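Local coordinates for protein endonuclease NucS (PDB 5GKE) that binds double-stranded DNA as a mismatch restriction endonuclease and probably cleaves branched DNA as well, at residues A[33-38]-A[110-115]. The protein carries 1 engineered substitution. Sequence-based numbering, arbitrary orientation.
Sequences IFARCK and EEVYMV
F34 and R36 each face a classic bulge in 110-115, a worked example of how an antiparallel pair takes in an extra residue on one strand, shifting the register while the backbone bonds carry on. At the first bulge the carbonyl F34 O accepts from both Y113 N, at 2.9 Å, and M114 N, while F34 N returns a bond to M114 O. At the second, R36 O receives E110 N at 2.9 Å and, weakly, E111 N, and R36 N donates to E111 O.

The charged contacts gather round R36. With CG anti to the backbone N (chi1 -158°) and a bend at chi3, its guanidinium lies with one face against E111 CB and the carbonyl carbon of E110. NH2 meets E111 OE1 at 2.5 Å, a salt bridge whose hydrogen bond is weak (N-H...O 119°), the guanidinium and carboxylate planes standing 84° apart; the bridge from NH1 to E110 OE1 is long, and that oxygen also bonds S51. The hydroxyl of Y113, bonded to D53, lies near the guanidinium plane at its edge. A leucine in place of R36 would probably leave the E111 carboxylate without its mate and E110 without its long bridge.

Apolar contacts take both faces. Beside R36 and E111, M114 sets its CE over one face of the F34 ring, 3.9 Å from the centroid, as a CH-pi contact, with SD oblique to the ring. On the other face, toward helix 14-27, I33 CG2 meets V112 CG1 and I33 CG1 meets V115 CG2, each at 4.1 Å.

The chemistry thus gives this strand pair of the N-terminal PH-like domain one face part salt-bridged, part apolar, whose F34 ring enters the subunit interface, stacked with F118 of the second subunit.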
# COMPACT_ATOMS: atom_id res chain seq x y z
N ILE A 33 -16.67 15.43 0.91
CA ILE A 33 -16.54 16.85 1.18
C ILE A 33 -15.40 17.46 0.35
O ILE A 33 -14.30 16.92 0.31
CB ILE A 33 -16.27 17.08 2.68
CG1 ILE A 33 -17.52 16.71 3.49
CG2 ILE A 33 -15.82 18.51 2.95
CD1 ILE A 33 -17.29 16.74 4.99
N PHE A 34 -15.69 18.56 -0.33
CA PHE A 34 -14.64 19.38 -0.93
C PHE A 34 -14.45 20.57 0.00
O PHE A 34 -15.41 21.26 0.32
CB PHE A 34 -15.00 19.87 -2.34
CG PHE A 34 -15.41 18.78 -3.31
CD1 PHE A 34 -16.20 19.08 -4.40
CD2 PHE A 34 -14.97 17.47 -3.15
CE1 PHE A 34 -16.57 18.10 -5.31
CE2 PHE A 34 -15.33 16.49 -4.06
CZ PHE A 34 -16.14 16.80 -5.14
N ALA A 35 -13.23 20.81 0.46
CA ALA A 35 -13.04 21.85 1.46
C ALA A 35 -11.63 22.40 1.47
O ALA A 35 -10.70 21.72 1.07
CB ALA A 35 -13.39 21.31 2.84
N ARG A 36 -11.49 23.62 1.95
CA ARG A 36 -10.19 24.10 2.37
C ARG A 36 -10.00 23.63 3.80
O ARG A 36 -10.87 23.83 4.65
CB ARG A 36 -10.08 25.62 2.28
CG ARG A 36 -8.64 26.09 2.18
CD ARG A 36 -8.47 27.50 2.70
NE ARG A 36 -9.63 28.31 2.37
CZ ARG A 36 -10.27 29.08 3.24
NH1 ARG A 36 -9.85 29.15 4.50
NH2 ARG A 36 -11.33 29.78 2.85
N CYS A 37 -8.87 23.01 4.09
CA CYS A 37 -8.69 22.44 5.41
C CYS A 37 -7.25 22.38 5.88
O CYS A 37 -6.31 22.59 5.10
CB CYS A 37 -9.30 21.04 5.47
SG CYS A 37 -8.59 19.87 4.32
N LYS A 38 -7.10 22.14 7.18
CA LYS A 38 -5.84 21.75 7.79
C LYS A 38 -6.00 20.33 8.35
O LYS A 38 -7.11 19.95 8.75
CB LYS A 38 -5.44 22.72 8.90
CG LYS A 38 -5.11 24.15 8.46
CD LYS A 38 -4.99 25.01 9.71
CE LYS A 38 -4.44 26.40 9.43
NZ LYS A 38 -4.40 27.17 10.70
N GLU A 110 -12.02 24.74 7.14
CA GLU A 110 -11.98 26.19 7.14
C GLU A 110 -13.04 26.79 6.23
O GLU A 110 -13.67 27.78 6.58
CB GLU A 110 -10.60 26.67 6.71
CG GLU A 110 -9.51 26.23 7.65
CD GLU A 110 -8.14 26.64 7.18
OE1 GLU A 110 -7.82 26.40 5.99
OE2 GLU A 110 -7.39 27.22 8.01
N GLU A 111 -13.21 26.21 5.05
CA GLU A 111 -14.34 26.53 4.18
C GLU A 111 -14.86 25.30 3.46
O GLU A 111 -14.13 24.67 2.70
CB GLU A 111 -13.93 27.60 3.17
CG GLU A 111 -15.04 28.02 2.23
CD GLU A 111 -14.63 29.20 1.37
OE1 GLU A 111 -13.48 29.67 1.53
OE2 GLU A 111 -15.45 29.66 0.55
N VAL A 112 -16.12 24.96 3.64
CA VAL A 112 -16.61 23.78 2.97
C VAL A 112 -17.28 24.18 1.64
O VAL A 112 -18.34 24.79 1.64
CB VAL A 112 -17.60 23.01 3.86
CG1 VAL A 112 -18.22 21.85 3.10
CG2 VAL A 112 -16.89 22.54 5.14
N TYR A 113 -16.66 23.82 0.53
CA TYR A 113 -17.20 24.17 -0.79
C TYR A 113 -18.36 23.27 -1.18
O TYR A 113 -19.30 23.68 -1.85
CB TYR A 113 -16.13 24.08 -1.87
CG TYR A 113 -14.84 24.79 -1.56
CD1 TYR A 113 -14.79 26.18 -1.47
CD2 TYR A 113 -13.65 24.08 -1.40
CE1 TYR A 113 -13.59 26.84 -1.20
CE2 TYR A 113 -12.46 24.73 -1.14
CZ TYR A 113 -12.43 26.11 -1.04
OH TYR A 113 -11.25 26.76 -0.78
N MET A 114 -18.27 22.01 -0.80
CA MET A 114 -19.37 21.10 -1.07
C MET A 114 -19.41 20.00 -0.01
O MET A 114 -18.37 19.59 0.51
CB MET A 114 -19.23 20.49 -2.47
CG MET A 114 -20.46 19.72 -2.92
SD MET A 114 -20.11 18.61 -4.30
CE MET A 114 -19.51 17.18 -3.36
N VAL A 115 -20.61 19.55 0.31
CA VAL A 115 -20.80 18.35 1.11
C VAL A 115 -21.84 17.49 0.41
O VAL A 115 -22.79 18.01 -0.17
CB VAL A 115 -21.24 18.68 2.56
CG1 VAL A 115 -22.44 19.60 2.57
CG2 VAL A 115 -21.56 17.41 3.31